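Local coordinates for protein Rab GDP-dissociation inhibitor (Saccharomyces cerevisiae, PDB 2BCG) that extracts GDP-bound Rab GTPases such as Ypt7 from membranes and blocks GDP dissociation from Sec4, serving the yeast secretory pathway, at residues 249-252 with 253-257; 17-21 with 22-26; 103-106 with 107-110; 237-240 with 241-245. One frame throughout, in Å; residues are numbered along the deposited sequence.

Contact 1 (249-252 with 253-257); sequences ARLS and AIYGG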
ATOM      1  N   ALA A 249      -3.719   7.783   1.374  1.00  9.87           N
ATOM      2  CA  ALA A 249      -3.776   8.901   2.353  1.00 10.14           C
ATOM      3  C   ALA A 249      -3.162  10.162   1.737  1.00 10.31           C
ATOM      4  O   ALA A 249      -3.690  11.270   1.913  1.00 10.48           O
ATOM      5  CB  ALA A 249      -3.042   8.531   3.644  1.00 10.11           C
ATOM      6  N   ARG A 250      -2.048   9.995   1.022  1.00  9.92           N
ATOM      7  CA  ARG A 250      -1.459  11.148   0.331  1.00 10.00           C
ATOM      8  C   ARG A 250      -2.464  11.720  -0.721  1.00 10.43           C
ATOM      9  O   ARG A 250      -2.664  12.952  -0.790  1.00 10.91           O
ATOM     10  CB  ARG A 250      -0.128  10.786  -0.301  1.00 10.61           C
ATOM     11  CG  ARG A 250       0.456  11.982  -1.033  1.00 10.81           C
ATOM     12  CD  ARG A 250       1.811  11.672  -1.579  1.00 10.97           C
ATOM     13  NE  ARG A 250       2.282  12.836  -2.325  1.00 11.67           N
ATOM     14  CZ  ARG A 250       2.883  13.891  -1.755  1.00 10.18           C
ATOM     15  NH1 ARG A 250       3.149  13.923  -0.426  1.00 10.33           N
ATOM     16  NH2 ARG A 250       3.222  14.919  -2.529  1.00 10.11           N
ATOM     17  N   LEU A 251      -3.123  10.828  -1.497  1.00 10.59           N
ATOM     18  CA  LEU A 251      -4.149  11.287  -2.482  1.00 10.09           C
ATOM     19  C   LEU A 251      -5.227  12.115  -1.763  1.00 10.14           C
ATOM     20  O   LEU A 251      -5.595  13.225  -2.195  1.00 11.31           O
ATOM     21  CB  LEU A 251      -4.792  10.081  -3.171  1.00 11.25           C
ATOM     22  CG  LEU A 251      -5.912  10.431  -4.153  1.00 11.12           C
ATOM     23  CD1 LEU A 251      -5.383  11.055  -5.449  1.00 13.74           C
ATOM     24  CD2 LEU A 251      -6.714   9.160  -4.433  1.00 11.85           C
ATOM     25  N   SER A 252      -5.719  11.593  -0.645  1.00 10.29           N
ATOM     26  CA  SER A 252      -6.720  12.331   0.116  1.00  9.81           C
ATOM     27  C   SER A 252      -6.172  13.701   0.566  1.00  9.34           C
ATOM     28  O   SER A 252      -6.856  14.720   0.413  1.00 10.88           O
ATOM     29  CB  SER A 252      -7.149  11.538   1.349  1.00 10.46           C
ATOM     30  OG  SER A 252      -8.192  12.225   2.002  1.00 10.89           O
ATOM     31  N   ALA A 253      -4.960  13.714   1.111  1.00 10.27           N
ATOM     32  CA  ALA A 253      -4.362  14.991   1.608  1.00  9.94           C
ATOM     33  C   ALA A 253      -4.230  16.008   0.473  1.00 11.39           C
ATOM     34  O   ALA A 253      -4.513  17.192   0.641  1.00 11.39           O
ATOM     35  CB  ALA A 253      -3.004  14.705   2.245  1.00 10.58           C
ATOM     36  N   ILE A 254      -3.829  15.539  -0.703  1.00 11.09           N
ATOM     37  CA  ILE A 254      -3.686  16.440  -1.845  1.00 11.73           C
ATOM     38  C   ILE A 254      -5.017  17.108  -2.160  1.00 11.60           C
ATOM     39  O   ILE A 254      -5.074  18.300  -2.501  1.00 13.30           O
ATOM     40  CB  ILE A 254      -3.152  15.662  -3.083  1.00 11.07           C
ATOM     41  CG1 ILE A 254      -1.675  15.338  -2.877  1.00 11.31           C
ATOM     42  CG2 ILE A 254      -3.354  16.457  -4.370  1.00 12.63           C
ATOM     43  CD1 ILE A 254      -1.154  14.271  -3.764  1.00 12.97           C
ATOM     44  N   TYR A 255      -6.085  16.326  -2.082  1.00 12.21           N
ATOM     45  CA  TYR A 255      -7.405  16.825  -2.432  1.00 13.52           C
ATOM     46  C   TYR A 255      -8.162  17.409  -1.261  1.00 13.95           C
ATOM     47  O   TYR A 255      -9.373  17.610  -1.346  1.00 16.30           O
ATOM     48  CB  TYR A 255      -8.234  15.749  -3.151  1.00 14.45           C
ATOM     49  CG  TYR A 255      -7.815  15.597  -4.585  1.00 14.16           C
ATOM     50  CD1 TYR A 255      -8.495  16.287  -5.602  1.00 15.91           C
ATOM     51  CD2 TYR A 255      -6.731  14.796  -4.932  1.00 15.93           C
ATOM     52  CE1 TYR A 255      -8.120  16.134  -6.934  1.00 17.12           C
ATOM     53  CE2 TYR A 255      -6.339  14.643  -6.266  1.00 18.26           C
ATOM     54  CZ  TYR A 255      -7.028  15.329  -7.264  1.00 18.58           C
ATOM     55  OH  TYR A 255      -6.646  15.163  -8.604  1.00 22.77           O
ATOM     56  N   GLY A 256      -7.452  17.712  -0.184  1.00 13.87           N
ATOM     57  CA  GLY A 256      -8.025  18.515   0.878  1.00 13.26           C
ATOM     58  C   GLY A 256      -8.189  17.807   2.215  1.00 12.23           C
ATOM     59  O   GLY A 256      -8.649  18.415   3.170  1.00 14.19           O
ATOM     60  N   GLY A 257      -7.865  16.517   2.278  1.00 11.52           N
ATOM     61  CA  GLY A 257      -8.041  15.725   3.489  1.00 11.94           C
ATOM     62  C   GLY A 257      -7.128  16.163   4.630  1.00 12.02           C
ATOM     63  O   GLY A 257      -6.005  16.638   4.384  1.00 12.88           O
TER

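Contact 2 (17-21 with 22-26); sequences LGTGI and TECIL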
ATOM      1  N   LEU A  17     -12.164   6.788  10.306  1.00 11.38           N
ATOM      2  CA  LEU A  17     -11.429   6.269  11.474  1.00 11.48           C
ATOM      3  C   LEU A  17     -10.684   5.001  11.112  1.00 11.17           C
ATOM      4  O   LEU A  17     -11.278   4.018  10.628  1.00 12.09           O
ATOM      5  CB  LEU A  17     -12.358   5.986  12.652  1.00 12.54           C
ATOM      6  CG  LEU A  17     -13.212   7.198  13.068  1.00 13.19           C
ATOM      7  CD1 LEU A  17     -14.121   6.770  14.226  1.00 13.19           C
ATOM      8  CD2 LEU A  17     -12.348   8.381  13.450  1.00 12.83           C
ATOM      9  N   GLY A  18      -9.377   5.048  11.374  1.00 11.88           N
ATOM     10  CA  GLY A  18      -8.462   3.972  11.008  1.00 11.49           C
ATOM     11  C   GLY A  18      -7.883   4.152   9.627  1.00 11.45           C
ATOM     12  O   GLY A  18      -8.589   4.528   8.668  1.00 12.71           O
ATOM     13  N   THR A  19      -6.578   3.888   9.518  1.00 10.34           N
ATOM     14  CA  THR A  19      -5.922   4.065   8.218  1.00 10.38           C
ATOM     15  C   THR A  19      -5.530   2.744   7.573  1.00 10.37           C
ATOM     16  O   THR A  19      -4.529   2.682   6.847  1.00 11.47           O
ATOM     17  CB  THR A  19      -4.682   4.981   8.319  1.00 10.86           C
ATOM     18  OG1 THR A  19      -3.742   4.438   9.270  1.00 11.57           O
ATOM     19  CG2 THR A  19      -5.066   6.389   8.753  1.00 13.94           C
ATOM     20  N   GLY A  20      -6.333   1.697   7.787  1.00  9.97           N
ATOM     21  CA  GLY A  20      -6.302   0.570   6.855  1.00  9.45           C
ATOM     22  C   GLY A  20      -6.560   0.949   5.412  1.00  9.31           C
ATOM     23  O   GLY A  20      -7.195   1.980   5.112  1.00 10.68           O
ATOM     24  N   ILE A  21      -6.125   0.084   4.502  1.00  9.45           N
ATOM     25  CA  ILE A  21      -6.275   0.386   3.078  1.00  9.42           C
ATOM     26  C   ILE A  21      -7.749   0.663   2.627  1.00  9.69           C
ATOM     27  O   ILE A  21      -7.983   1.539   1.806  1.00 10.59           O
ATOM     28  CB  ILE A  21      -5.620  -0.733   2.223  1.00  9.44           C
ATOM     29  CG1 ILE A  21      -5.630  -0.399   0.727  1.00  9.49           C
ATOM     30  CG2 ILE A  21      -6.236  -2.107   2.500  1.00  9.22           C
ATOM     31  CD1 ILE A  21      -5.030   0.912   0.374  1.00 14.83           C
ATOM     32  N   THR A  22      -8.722  -0.094   3.114  1.00  9.97           N
ATOM     33  CA  THR A  22     -10.107   0.173   2.699  1.00  9.60           C
ATOM     34  C   THR A  22     -10.478   1.621   3.004  1.00 10.35           C
ATOM     35  O   THR A  22     -11.010   2.325   2.128  1.00 11.10           O
ATOM     36  CB  THR A  22     -11.056  -0.780   3.400  1.00 10.94           C
ATOM     37  OG1 THR A  22     -10.690  -2.116   3.082  1.00 11.75           O
ATOM     38  CG2 THR A  22     -12.516  -0.500   3.018  1.00 12.55           C
ATOM     39  N   GLU A  23     -10.137   2.075   4.209  1.00  9.85           N
ATOM     40  CA  GLU A  23     -10.481   3.442   4.647  1.00 10.13           C
ATOM     41  C   GLU A  23      -9.685   4.478   3.872  1.00 10.38           C
ATOM     42  O   GLU A  23     -10.201   5.544   3.517  1.00 11.30           O
ATOM     43  CB  GLU A  23     -10.217   3.643   6.137  1.00 10.62           C
ATOM     44  CG  GLU A  23     -11.301   3.096   7.039  1.00 10.52           C
ATOM     45  CD  GLU A  23     -11.376   1.580   7.076  1.00 13.51           C
ATOM     46  OE1 GLU A  23     -12.499   1.050   7.295  1.00 14.74           O
ATOM     47  OE2 GLU A  23     -10.315   0.916   6.990  1.00 13.24           O
ATOM     48  N   CYS A  24      -8.391   4.207   3.664  1.00 10.26           N
ATOM     49  CA  CYS A  24      -7.570   5.171   2.939  1.00 10.42           C
ATOM     50  C   CYS A  24      -8.065   5.302   1.474  1.00 10.21           C
ATOM     51  O   CYS A  24      -8.103   6.406   0.962  1.00 11.10           O
ATOM     52  CB  CYS A  24      -6.089   4.804   2.984  1.00 11.13           C
ATOM     53  SG  CYS A  24      -5.389   4.942   4.636  1.00 12.28           S
ATOM     54  N   ILE A  25      -8.495   4.210   0.835  1.00 10.44           N
ATOM     55  CA  ILE A  25      -9.031   4.344  -0.532  1.00 10.91           C
ATOM     56  C   ILE A  25     -10.277   5.203  -0.537  1.00 11.20           C
ATOM     57  O   ILE A  25     -10.431   6.101  -1.383  1.00 11.62           O
ATOM     58  CB  ILE A  25      -9.314   2.977  -1.198  1.00 10.65           C
ATOM     59  CG1 ILE A  25      -7.970   2.260  -1.400  1.00 10.49           C
ATOM     60  CG2 ILE A  25      -9.976   3.183  -2.589  1.00 12.48           C
ATOM     61  CD1 ILE A  25      -8.105   0.805  -1.934  1.00 12.29           C
ATOM     62  N   LEU A  26     -11.171   4.907   0.405  1.00 11.19           N
ATOM     63  CA  LEU A  26     -12.424   5.679   0.488  1.00 11.71           C
ATOM     64  C   LEU A  26     -12.123   7.146   0.762  1.00 11.87           C
ATOM     65  O   LEU A  26     -12.715   8.029   0.117  1.00 11.60           O
ATOM     66  CB  LEU A  26     -13.351   5.068   1.527  1.00 12.30           C
ATOM     67  CG  LEU A  26     -13.922   3.737   1.052  1.00 11.96           C
ATOM     68  CD1 LEU A  26     -14.362   2.931   2.256  1.00 12.59           C
ATOM     69  CD2 LEU A  26     -15.066   4.035   0.071  1.00 13.40           C
TER
HETATM   70  O   HOH W   1      -8.628   1.238   9.125  1.00 14.87           O

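Contact 3 (103-106 with 107-110); sequences HTDV and TRYV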
ATOM      1  N   HIS A 103      -6.333   5.122 -12.260  1.00 14.82           N
ATOM      2  CA  HIS A 103      -7.226   6.283 -12.422  1.00 15.67           C
ATOM      3  C   HIS A 103      -6.860   7.426 -11.474  1.00 15.48           C
ATOM      4  O   HIS A 103      -7.003   8.592 -11.820  1.00 15.25           O
ATOM      5  CB  HIS A 103      -8.694   5.883 -12.239  1.00 15.90           C
ATOM      6  CG  HIS A 103      -9.302   5.277 -13.471  1.00 17.62           C
ATOM      7  ND1 HIS A 103      -9.159   3.945 -13.793  1.00 17.60           N
ATOM      8  CD2 HIS A 103     -10.028   5.837 -14.476  1.00 20.28           C
ATOM      9  CE1 HIS A 103      -9.763   3.711 -14.953  1.00 20.67           C
ATOM     10  NE2 HIS A 103     -10.304   4.840 -15.383  1.00 20.33           N
ATOM     11  N   THR A 104      -6.367   7.089 -10.271  1.00 14.25           N
ATOM     12  CA  THR A 104      -6.045   8.096  -9.242  1.00 13.98           C
ATOM     13  C   THR A 104      -4.604   8.530  -9.259  1.00 12.48           C
ATOM     14  O   THR A 104      -4.210   9.434  -8.497  1.00 13.75           O
ATOM     15  CB  THR A 104      -6.312   7.553  -7.825  1.00 13.20           C
ATOM     16  OG1 THR A 104      -5.484   6.388  -7.574  1.00 13.95           O
ATOM     17  CG2 THR A 104      -7.817   7.252  -7.581  1.00 13.77           C
ATOM     18  N   ASP A 105      -3.787   7.871 -10.077  1.00 12.76           N
ATOM     19  CA  ASP A 105      -2.346   8.136 -10.127  1.00 13.60           C
ATOM     20  C   ASP A 105      -1.631   7.866  -8.784  1.00 13.38           C
ATOM     21  O   ASP A 105      -0.548   8.394  -8.511  1.00 13.03           O
ATOM     22  CB  ASP A 105      -2.029   9.558 -10.614  1.00 15.20           C
ATOM     23  CG  ASP A 105      -2.354   9.777 -12.104  1.00 19.49           C
ATOM     24  OD1 ASP A 105      -2.594   8.819 -12.880  1.00 22.16           O
ATOM     25  OD2 ASP A 105      -2.389  10.957 -12.479  1.00 23.78           O
ATOM     26  N   VAL A 106      -2.219   6.994  -7.978  1.00 12.80           N
ATOM     27  CA  VAL A 106      -1.519   6.544  -6.741  1.00 12.05           C
ATOM     28  C   VAL A 106      -0.305   5.679  -7.102  1.00 12.20           C
ATOM     29  O   VAL A 106       0.613   5.489  -6.306  1.00 12.72           O
ATOM     30  CB  VAL A 106      -2.504   5.938  -5.733  1.00 12.28           C
ATOM     31  CG1 VAL A 106      -1.773   5.241  -4.589  1.00 11.93           C
ATOM     32  CG2 VAL A 106      -3.386   7.053  -5.208  1.00 12.32           C
ATOM     33  N   THR A 107      -0.258   5.247  -8.374  1.00 12.70           N
ATOM     34  CA  THR A 107       0.965   4.736  -8.948  1.00 13.81           C
ATOM     35  C   THR A 107       2.162   5.676  -8.794  1.00 13.75           C
ATOM     36  O   THR A 107       3.319   5.217  -8.863  1.00 16.18           O
ATOM     37  CB  THR A 107       0.778   4.445 -10.472  1.00 13.07           C
ATOM     38  OG1 THR A 107       0.189   5.587 -11.130  1.00 15.77           O
ATOM     39  CG2 THR A 107      -0.133   3.232 -10.675  1.00 17.22           C
ATOM     40  N   ARG A 108       1.917   6.977  -8.570  1.00 13.33           N
ATOM     41  CA  ARG A 108       3.027   7.918  -8.328  1.00 13.80           C
ATOM     42  C   ARG A 108       3.700   7.688  -6.962  1.00 13.31           C
ATOM     43  O   ARG A 108       4.841   8.151  -6.733  1.00 14.09           O
ATOM     44  CB  ARG A 108       2.507   9.364  -8.325  1.00 15.90           C
ATOM     45  CG  ARG A 108       2.039   9.901  -9.641  1.00 18.27           C
ATOM     46  CD  ARG A 108       1.326  11.225  -9.310  1.00 22.02           C
ATOM     47  NE  ARG A 108       1.032  11.948 -10.533  1.00 24.27           N
ATOM     48  CZ  ARG A 108       0.808  13.263 -10.638  1.00 25.07           C
ATOM     49  NH1 ARG A 108       0.795  14.088  -9.568  1.00 21.93           N
ATOM     50  NH2 ARG A 108       0.580  13.743 -11.856  1.00 28.89           N
ATOM     51  N   TYR A 109       3.014   6.972  -6.071  1.00 12.67           N
ATOM     52  CA  TYR A 109       3.478   6.871  -4.670  1.00 12.76           C
ATOM     53  C   TYR A 109       3.870   5.449  -4.306  1.00 12.93           C
ATOM     54  O   TYR A 109       4.363   5.194  -3.202  1.00 14.00           O
ATOM     55  CB  TYR A 109       2.419   7.389  -3.678  1.00 12.81           C
ATOM     56  CG  TYR A 109       1.678   8.624  -4.176  1.00 11.40           C
ATOM     57  CD1 TYR A 109       0.305   8.683  -4.134  1.00 12.38           C
ATOM     58  CD2 TYR A 109       2.380   9.700  -4.730  1.00 14.37           C
ATOM     59  CE1 TYR A 109      -0.399   9.791  -4.607  1.00 12.68           C
ATOM     60  CE2 TYR A 109       1.698  10.815  -5.207  1.00 13.89           C
ATOM     61  CZ  TYR A 109       0.308  10.851  -5.155  1.00 12.04           C
ATOM     62  OH  TYR A 109      -0.421  11.919  -5.679  1.00 14.07           O
ATOM     63  N   VAL A 110       3.594   4.503  -5.227  1.00 12.72           N
ATOM     64  CA  VAL A 110       3.850   3.075  -4.953  1.00 13.14           C
ATOM     65  C   VAL A 110       4.338   2.429  -6.235  1.00 12.89           C
ATOM     66  O   VAL A 110       3.724   2.598  -7.300  1.00 14.27           O
ATOM     67  CB  VAL A 110       2.583   2.324  -4.516  1.00 13.41           C
ATOM     68  CG1 VAL A 110       2.966   0.902  -4.039  1.00 13.92           C
ATOM     69  CG2 VAL A 110       1.823   3.078  -3.420  1.00 15.84           C
TER

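Contact 4 (237-240 with 241-245); sequences PMYG and LGELP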
ATOM      1  N   PRO A 237       3.670  -4.646  -4.055  1.00 11.26           N
ATOM      2  CA  PRO A 237       4.343  -3.339  -3.924  1.00 11.17           C
ATOM      3  C   PRO A 237       5.738  -3.397  -3.309  1.00 10.31           C
ATOM      4  O   PRO A 237       5.962  -4.058  -2.278  1.00 11.51           O
ATOM      5  CB  PRO A 237       3.433  -2.555  -2.969  1.00 12.29           C
ATOM      6  CG  PRO A 237       2.763  -3.607  -2.146  1.00 13.01           C
ATOM      7  CD  PRO A 237       2.605  -4.822  -3.049  1.00 11.57           C
ATOM      8  N   MET A 238       6.656  -2.634  -3.897  1.00 11.23           N
ATOM      9  CA  MET A 238       7.958  -2.403  -3.286  1.00 11.23           C
ATOM     10  C   MET A 238       7.744  -1.718  -1.930  1.00 10.30           C
ATOM     11  O   MET A 238       6.923  -0.768  -1.795  1.00 10.96           O
ATOM     12  CB  MET A 238       8.809  -1.495  -4.195  1.00 11.89           C
ATOM     13  CG  MET A 238       9.139  -2.076  -5.553  1.00 14.34           C
ATOM     14  SD  MET A 238      10.064  -3.621  -5.436  1.00 16.40           S
ATOM     15  CE  MET A 238      11.592  -2.975  -4.728  1.00 18.35           C
ATOM     16  N   TYR A 239       8.490  -2.215  -0.945  1.00 10.23           N
ATOM     17  CA  TYR A 239       8.431  -1.799   0.466  1.00  9.53           C
ATOM     18  C   TYR A 239       7.198  -2.280   1.240  1.00 10.47           C
ATOM     19  O   TYR A 239       7.024  -1.920   2.408  1.00 10.98           O
ATOM     20  CB  TYR A 239       8.589  -0.285   0.650  1.00 11.40           C
ATOM     21  CG  TYR A 239       9.856   0.301   0.126  1.00 11.74           C
ATOM     22  CD1 TYR A 239      11.084   0.152   0.798  1.00 13.16           C
ATOM     23  CD2 TYR A 239       9.838   1.005  -1.058  1.00 11.92           C
ATOM     24  CE1 TYR A 239      12.256   0.753   0.289  1.00 14.52           C
ATOM     25  CE2 TYR A 239      10.967   1.611  -1.557  1.00 15.03           C
ATOM     26  CZ  TYR A 239      12.165   1.462  -0.902  1.00 15.11           C
ATOM     27  OH  TYR A 239      13.261   2.056  -1.437  1.00 18.38           O
ATOM     28  N   GLY A 240       6.429  -3.162   0.628  1.00 10.50           N
ATOM     29  CA  GLY A 240       5.389  -3.848   1.360  1.00 10.45           C
ATOM     30  C   GLY A 240       4.009  -3.220   1.223  1.00 10.35           C
ATOM     31  O   GLY A 240       3.834  -2.098   0.694  1.00 10.02           O
ATOM     32  N   LEU A 241       3.016  -3.978   1.692  1.00  9.40           N
ATOM     33  CA  LEU A 241       1.629  -3.552   1.538  1.00  9.96           C
ATOM     34  C   LEU A 241       1.329  -2.221   2.239  1.00  9.91           C
ATOM     35  O   LEU A 241       0.386  -1.529   1.850  1.00 10.40           O
ATOM     36  CB  LEU A 241       0.690  -4.658   2.036  1.00 10.49           C
ATOM     37  CG  LEU A 241       0.728  -5.958   1.211  1.00 10.88           C
ATOM     38  CD1 LEU A 241      -0.159  -7.004   1.874  1.00 12.69           C
ATOM     39  CD2 LEU A 241       0.276  -5.683  -0.215  1.00 12.79           C
ATOM     40  N   GLY A 242       2.089  -1.876   3.274  1.00  9.47           N
ATOM     41  CA  GLY A 242       1.875  -0.609   3.993  1.00  9.88           C
ATOM     42  C   GLY A 242       2.004   0.619   3.078  1.00 10.06           C
ATOM     43  O   GLY A 242       1.486   1.690   3.398  1.00 11.09           O
ATOM     44  N   GLU A 243       2.696   0.490   1.947  1.00  9.49           N
ATOM     45  CA  GLU A 243       2.781   1.624   1.028  1.00  9.66           C
ATOM     46  C   GLU A 243       1.415   2.011   0.442  1.00  9.80           C
ATOM     47  O   GLU A 243       1.206   3.170   0.055  1.00 11.32           O
ATOM     48  CB  GLU A 243       3.737   1.317  -0.108  1.00 10.14           C
ATOM     49  CG  GLU A 243       5.142   0.935   0.357  1.00 10.70           C
ATOM     50  CD  GLU A 243       5.786   2.015   1.260  1.00 12.87           C
ATOM     51  OE1 GLU A 243       5.798   1.849   2.517  1.00 14.50           O
ATOM     52  OE2 GLU A 243       6.278   3.025   0.710  1.00 14.50           O
ATOM     53  N   LEU A 244       0.519   1.032   0.296  1.00  9.28           N
ATOM     54  CA  LEU A 244      -0.784   1.282  -0.336  1.00  9.50           C
ATOM     55  C   LEU A 244      -1.635   2.276   0.488  1.00  9.56           C
ATOM     56  O   LEU A 244      -2.059   3.304  -0.059  1.00 11.18           O
ATOM     57  CB  LEU A 244      -1.521  -0.051  -0.607  1.00 10.94           C
ATOM     58  CG  LEU A 244      -0.823  -0.915  -1.669  1.00 11.38           C
ATOM     59  CD1 LEU A 244      -1.359  -2.367  -1.558  1.00 12.75           C
ATOM     60  CD2 LEU A 244      -1.025  -0.349  -3.094  1.00 13.18           C
ATOM     61  N   PRO A 245      -1.918   1.991   1.781  1.00  9.49           N
ATOM     62  CA  PRO A 245      -2.724   2.990   2.525  1.00  9.71           C
ATOM     63  C   PRO A 245      -2.024   4.340   2.572  1.00  9.96           C
ATOM     64  O   PRO A 245      -2.679   5.372   2.477  1.00 10.96           O
ATOM     65  CB  PRO A 245      -2.881   2.378   3.936  1.00 11.00           C
ATOM     66  CG  PRO A 245      -1.774   1.326   4.023  1.00 10.16           C
ATOM     67  CD  PRO A 245      -1.588   0.810   2.620  1.00 10.37           C
TER
HETATM   68  O   HOH W   2       5.195  -0.473   3.771  1.00 13.66           O

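Contact 1 (249-252 with 253-257)
Gly257 N donates to Ser252 O at 2.8 Å, a bond reaching back five residues that closes the Schellman motif at the end of helix 243-254. The amide sits above the carbonyl plane, 42° out of it, consistent with a chain that has left the helical path. Its companion, Gly256 N to Ala253 O (3.1 Å), completes the motif. Gly256 holds the C-prime position with phi 115°, where a CB would press on the carbonyl oxygen of Tyr255; at Gly257 a CB would collide with Ser252 OG. Upstream the bonding is still alpha-helical, with Ile254 N meeting Arg250 O at 2.8 Å. Side chains one turn apart pair along the helix. Leu251 CD1 touches the Tyr255 ring at CE2 (3.8 Å), while Leu251 O lies in the ring plane at its edge, 3.4 Å from Tyr255 CD2. Ile254 CD1 leans on Arg250 CG at 3.9 Å, and the extended arginine chain carries its guanidinium on to a salt bridge with an acidic side chain of the chain of another protein. Ile254 adds backbone hydrogen bonds to that same chain, in keeping with the experimentally mapped Ypt1-interacting region to which this turn belongs. On the side of helix 21-32, Ser252 OG points anti to its own nitrogen (chi1 -175°) and hydrogen-bonds both Ser27 OG and Ser31 OG.

Contact 2 (17-21 with 22-26)
Cys24 N bonds Gly20 O at 2.9 Å, and Ile25 N bonds Ile21 O at the same length: together they start helix 21-32 directly after Gly20, its N-cap residue. Glu23 packs against the incoming loop, its CB only 3.1 Å from Gly18 O. A bend at chi2 (70°) folds its carboxylate back toward the loop, where a water donates to Glu23 OE2 (2.7 Å) and accepts from Gly20 N (2.7 Å). Cys24 SG rests 3.3 Å from Thr19 O. On the next face Ile21 CD1 lies against Ile25 CG1 at 3.7 Å, carried there because CG1 of Ile21 points opposite its own nitrogen (chi1 -174°). With an alanine at Ile21, Ile25 would probably lose its neighbour one turn back and a gap would open toward Leu244 and Phe248. Farther out, Ser414 OG holds Glu23 OE1, His39 NE2 holds Gly18 O, and Thr19 OG1 is bound by Asp41 OD1 and Gly47 N. Strand 14-17, this glycine-rich turn and helix 21-32, followed by parallel strand 37-40, make the first beta-alpha-beta crossover of a Rossmann-type fold; Gly18 and Gly20 match the first two glycines of its GxGxxG motif, and Glu23 stands at the third.

Contact 3 (103-106 with 107-110)
With CG beside its own backbone nitrogen (chi1 -69°) and the chain extended to NE, Arg108 slants back across Asp105, where its NE lies 3.9 Å from Asp105 CB. Tyr109 turns its CG the same way, though with chi1 at -39°, and this lays the ring across Val106 at about a right angle, its CD1 4.0 Å from Val106 CG1. The rim of one ring face also carries Asp105 O, 4.1 Å above the plane. Asp105 has the positive phi of the Schellman motif that ends helix 96-104, and the chain then tightens into a 3-10 turn: Arg108 N donates to Asp105 O (2.8 Å), and Tyr109 N to Val106 O (2.8 Å). Val110 N adds a weak bond, four residues back, to the same Val106 O. The Asp105 carboxylate and the Arg108 guanidinium lie in nearly parallel planes, 14° apart, but not in one plane: Asp105 OD2 stays 4.1 Å from Arg108 NE, no N-H points at it, and the charges attract only at a distance. Arg108 NH1 instead forms a salt bridge with an acidic side chain of the chain of another protein. Tyr109 OH hydrogen-bonds an acidic side chain of that chain and also Arg447 NH1. An alanine replacing Tyr109 would probably uncover Val106 and leave Arg447 and the facing acid without their shared hydroxyl. Backbone bonds and apolar packing thus fix the turn's shape, while Arg108 NH1, Tyr109 OH and Thr107 OG1 reach polar side chains of the partner, as befits a segment entering the Ypt1-interacting region.

Contact 4 (237-240 with 241-245)
The Pro237 ring and the Leu241 side chain meet at a slant, with Leu241 CD2 3.8 Å from Pro237 CD, across two successive beta turns: type II from Pro237 to Gly240, then type I from Gly240 to Glu243. Leu244 joins this apolar side more loosely, its CD1 4.3 Å from Pro237 CG. Glu243 comes in from another direction, its CB aimed back at the turns. A chi1 of -57° sets Glu243 CG 3.3 Å from Met238 O and 3.7 Å from Tyr239 CB, and the bend at chi2 (-56°) then turns the carboxylate beside Tyr239. The Tyr239 ring itself leads away from this meeting, leaving its CB as the point of touch. Each turn is closed by a backbone bond of 3.1 Å: Gly240 N to Pro237 O, and Glu243 N to Gly240 O. Gly240, shared by both turns, has backbone angles at which a CB would press on Tyr239 O. Asp85 OD1 and Ser52 OG take the amides of Leu241 and Gly242 as the chain enters helix 243-254. Glu243 OE1 makes a salt bridge to a basic side chain of the chain of another protein, in line with the mapped Ypt1-interacting region. That same OE1 accepts from a water at 2.7 Å, which also donates to Tyr239 O at 2.7 Å.

In the fold
Along the chain the order is contact 2, 3, 4 and 1. Contacts 4 and 1 mark the start and the end of helix 243-254, their centres 17 Å apart, and helix 21-32, begun in contact 2, packs beside it. Contact 3 lies about 12 Å from contacts 1 and 4, centre to centre: Val110 reaches Pro237 and Glu243, while Tyr109 and Val106 reach Arg250, Ile254 and Leu251. Contact 2, in the buried Rossmann-type core, packs on contact 4 through Ile21 and Cys24 against Leu244 and Pro245, and on contact 1 through Cys24 against Ala249; it stays about 7 Å from contact 3 at the nearest atoms. Contacts 1, 3 and 4 carry the residues meeting the partner protein.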